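Local coordinates for protein TAF6 (Antonospora locustae, PDB 4ATG) that probably serves as a subunit of the general transcription factor TFIID, its C-terminal HEAT-repeat domain taking part in complex formation with TAF9, at residues S161-V164 with V165-I169; H172-E175 with Y176-T179. All blocks are in the same frame, centred on the assembly; numbering follows the deposited sequence.

Interaction 1: S161-V164 with V165-I169; sequences SKNV and VNTVI
Thr167 folds its side chain back onto Asn163, one turn earlier in helix 162-179. Its CB lies 3.4 Å from Asn163 O, and there the chain forks. One branch carries the hydroxyl: with chi1 at 57°, OG1 sits between the backbone N and the carbonyl carbon and donates to Asn163 O over 2.7 Å. The other branch, CG2, brushes the same oxygen and ends 4.0 Å from Asn163 OD1. Thr167 N also binds Asn163 O, at 2.8 Å, and the two donors come from opposite faces of the carbonyl plane, so a single oxygen is gripped twice. Threonine suits this exposed helix position because its hydroxyl can fold back on the carbonyl four residues earlier. Within the same turn a water bridges Asn163 and Asn166, accepting from Asn166 ND2 and, weakly, from Asn163 ND2; Asn166 OD1 turns instead to Arg170.

Ser161 occupies the N-cap, where its OG accepts from Val164 N at 3.2 Å. A small hydroxyl is right here: first-turn N-H groups lack the usual carbonyl four residues back in the helix, so Ser161 OG supplies an acceptor, alongside a weak bond from Val164 N to Ser161 O. Farther on, the helix widens into a pi-type turn, Ile169 N reaching Val164 O at 3.3 Å.

On the inward side, Val164 and Val168 lie side by side and point the same way, CG1 of Val164 being 4.1 Å from CG2 of Val168. Both rest on Leu157 of helix 147-160, and Val165 packs on Val192 of helix 183-194; branched aliphatic side chains make compact surfaces for such packing. The chemistry is thus divided by face: hydroxyl and amide groups bind backbone, water and Arg170 outside, while the valines and Ile169 carry the packing against neighbouring helices.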
# COMPACT_ATOMS: atom_id res chain seq x y z
N SER A 161 10.14 7.89 8.65
CA SER A 161 10.69 8.58 9.84
C SER A 161 12.04 9.15 9.52
O SER A 161 12.70 8.69 8.59
CB SER A 161 10.82 7.61 11.01
OG SER A 161 11.82 6.62 10.80
N LYS A 162 12.49 10.13 10.34
CA LYS A 162 13.82 10.73 10.22
C LYS A 162 14.88 9.67 10.45
O LYS A 162 15.94 9.74 9.82
CB LYS A 162 14.00 11.87 11.23
CG LYS A 162 13.18 13.12 10.89
CD LYS A 162 13.49 14.26 11.86
CE LYS A 162 12.22 14.94 12.33
NZ LYS A 162 12.40 15.51 13.69
N ASN A 163 14.62 8.68 11.33
CA ASN A 163 15.59 7.61 11.58
C ASN A 163 15.79 6.70 10.36
O ASN A 163 16.90 6.26 10.13
CB ASN A 163 15.29 6.82 12.85
CG ASN A 163 16.43 5.91 13.27
OD1 ASN A 163 16.37 4.69 13.11
ND2 ASN A 163 17.52 6.49 13.76
N VAL A 164 14.73 6.49 9.55
CA VAL A 164 14.83 5.70 8.32
C VAL A 164 15.60 6.54 7.28
O VAL A 164 16.48 6.01 6.59
CB VAL A 164 13.45 5.21 7.80
CG1 VAL A 164 13.56 4.64 6.39
CG2 VAL A 164 12.82 4.18 8.75
N VAL A 165 15.29 7.84 7.17
CA VAL A 165 16.02 8.74 6.25
C VAL A 165 17.52 8.69 6.61
O VAL A 165 18.36 8.49 5.73
CB VAL A 165 15.46 10.20 6.28
CG1 VAL A 165 16.37 11.18 5.54
CG2 VAL A 165 14.05 10.26 5.71
N ASN A 166 17.84 8.80 7.89
CA ASN A 166 19.22 8.81 8.39
C ASN A 166 19.95 7.49 8.33
O ASN A 166 21.14 7.47 8.03
CB ASN A 166 19.30 9.46 9.77
CG ASN A 166 19.03 10.94 9.74
OD1 ASN A 166 19.42 11.65 8.81
ND2 ASN A 166 18.37 11.44 10.77
N THR A 167 19.26 6.38 8.60
CA THR A 167 19.91 5.09 8.51
C THR A 167 19.93 4.67 7.04
O THR A 167 20.89 4.99 6.35
CB THR A 167 19.42 4.09 9.56
OG1 THR A 167 18.00 3.93 9.45
CG2 THR A 167 19.78 4.50 10.98
N VAL A 168 18.81 4.14 6.54
CA VAL A 168 18.59 3.61 5.19
C VAL A 168 18.97 4.54 4.01
O VAL A 168 19.79 4.16 3.18
CB VAL A 168 17.16 2.99 5.02
CG1 VAL A 168 17.03 2.24 3.70
CG2 VAL A 168 16.79 2.08 6.19
N ILE A 169 18.36 5.71 3.91
CA ILE A 169 18.61 6.60 2.77
C ILE A 169 20.01 7.20 2.73
O ILE A 169 20.73 7.02 1.73
CB ILE A 169 17.47 7.65 2.64
CG1 ILE A 169 16.10 6.91 2.51
CG2 ILE A 169 17.72 8.58 1.46
CD1 ILE A 169 14.93 7.84 2.52
O HOH W 1 17.91 9.90 13.32

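Interaction 2: H172-E175 with Y176-T179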
# COMPACT_ATOMS: atom_id res chain seq x y z
N HIS A 172 22.92 4.70 1.87
CA HIS A 172 22.99 4.15 0.51
C HIS A 172 22.93 5.16 -0.63
O HIS A 172 23.03 4.76 -1.79
CB HIS A 172 21.88 3.10 0.33
CG HIS A 172 22.01 1.89 1.21
ND1 HIS A 172 21.24 1.74 2.35
CD2 HIS A 172 22.81 0.81 1.07
CE1 HIS A 172 21.58 0.57 2.86
NE2 HIS A 172 22.51 -0.03 2.13
N ALA A 173 22.73 6.45 -0.32
CA ALA A 173 22.59 7.51 -1.32
C ALA A 173 23.73 7.59 -2.33
O ALA A 173 23.46 7.64 -3.53
CB ALA A 173 22.42 8.87 -0.64
N GLU A 174 24.98 7.59 -1.85
CA GLU A 174 26.14 7.68 -2.74
C GLU A 174 26.27 6.46 -3.66
O GLU A 174 26.55 6.64 -4.85
CB GLU A 174 27.42 8.04 -1.98
CG GLU A 174 27.44 9.46 -1.42
CD GLU A 174 27.01 10.59 -2.34
OE1 GLU A 174 27.55 10.70 -3.47
OE2 GLU A 174 26.11 11.37 -1.94
N GLU A 175 25.97 5.24 -3.16
CA GLU A 175 25.99 4.03 -3.98
C GLU A 175 24.91 4.10 -5.06
O GLU A 175 25.18 3.77 -6.21
CB GLU A 175 25.85 2.75 -3.14
CG GLU A 175 25.91 1.46 -3.95
CD GLU A 175 25.72 0.14 -3.24
OE1 GLU A 175 25.48 0.14 -2.01
OE2 GLU A 175 25.79 -0.91 -3.92
N TYR A 176 23.70 4.57 -4.70
CA TYR A 176 22.63 4.71 -5.68
C TYR A 176 23.06 5.64 -6.83
O TYR A 176 22.95 5.27 -8.01
CB TYR A 176 21.30 5.22 -5.05
CG TYR A 176 20.25 5.30 -6.13
CD1 TYR A 176 19.55 4.16 -6.53
CD2 TYR A 176 20.10 6.46 -6.89
CE1 TYR A 176 18.67 4.20 -7.60
CE2 TYR A 176 19.25 6.49 -8.00
CZ TYR A 176 18.57 5.35 -8.37
OH TYR A 176 17.72 5.37 -9.45
N LYS A 177 23.54 6.83 -6.47
CA LYS A 177 23.96 7.85 -7.42
C LYS A 177 25.06 7.37 -8.34
O LYS A 177 25.00 7.63 -9.53
CB LYS A 177 24.37 9.14 -6.69
CG LYS A 177 23.20 9.88 -6.04
CD LYS A 177 23.67 11.24 -5.56
CE LYS A 177 22.92 11.74 -4.36
NZ LYS A 177 23.68 12.82 -3.67
N ARG A 178 26.03 6.62 -7.79
CA ARG A 178 27.18 6.09 -8.53
C ARG A 178 26.84 4.95 -9.47
O ARG A 178 27.36 4.91 -10.60
CB ARG A 178 28.28 5.65 -7.53
CG ARG A 178 29.59 5.20 -8.19
CD ARG A 178 30.63 4.76 -7.17
NE ARG A 178 30.17 3.66 -6.31
CZ ARG A 178 30.19 2.37 -6.64
NH1 ARG A 178 30.59 1.99 -7.85
NH2 ARG A 178 29.79 1.45 -5.78
N THR A 179 26.00 4.00 -9.02
CA THR A 179 25.71 2.78 -9.76
C THR A 179 24.41 2.72 -10.57
O THR A 179 24.32 1.92 -11.51
CB THR A 179 25.84 1.57 -8.83
OG1 THR A 179 24.77 1.60 -7.89
CG2 THR A 179 27.15 1.56 -8.08
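The guanidinium of Arg178 is approached obliquely by Glu175 CG, 4.3 Å from Arg178 NH2, and has Thr179 CG2 over one face, 3.3 Å above the plane and displaced toward the rim. The carboxylate of Glu175 stops short of a bond, its OE2 5.0 Å from Arg178 NH2, although the opposite charges probably still attract. Of the other flat groups, the Tyr176 ring stacks with Trp140 and its OH is bonded to Gln150 and to Lys182 N, whereas the His172 imidazole turns back to Val168 O through ND1.

Glu174 and Lys177 form a salt bridge at the edge of the helix-helix interface, with a weak bond of 3.3 Å from Lys177 NZ to Glu174 OE2. The glutamate bends at chi2 (-47°), which brings its carboxylate round to the ammonium; the lysine stays extended, its CG lying 3.4 Å from Ala173 O before the chain runs on to NZ. A leucine in its place would probably leave the Glu174 carboxylate without its positive mate and freer to swing, and would also lose the long, weak ion pair with Asp190.

Near the end of the helix, Thr179 OG1 donates to Glu175 O at 2.8 Å from above the carbonyl plane, and Thr179 N bonds to it from the opposite face. Glu174, Glu175 and Arg178 are exposed, Lys177 lies at the margin against Leu189, and small Ala173 and Tyr176 are buried against helix 183-194, an amphipathic pattern consistent with a HEAT-repeat solenoid.

How the interactions relate
Both interactions are local contacts within helix 162-179, following in series with centres 15 Å apart. Interaction 1 starts the helix and interaction 2 finishes it. Each sets a buried pair, Val164 and Ile169 in the first, Ala173 and Tyr176 in the second, against exposed polar residues. Both meet helices 128-140, 147-160 and 183-194, interaction 1 through aliphatic side chains and interaction 2 largely through the Tyr176 ring and hydroxyl. Outside, amides, a water and one lysine give way to a denser set of acidic and basic groups near the C-terminal end. The N-terminal cap and wide pi-type turn belong to 161-169, the salt bridge to 172-179.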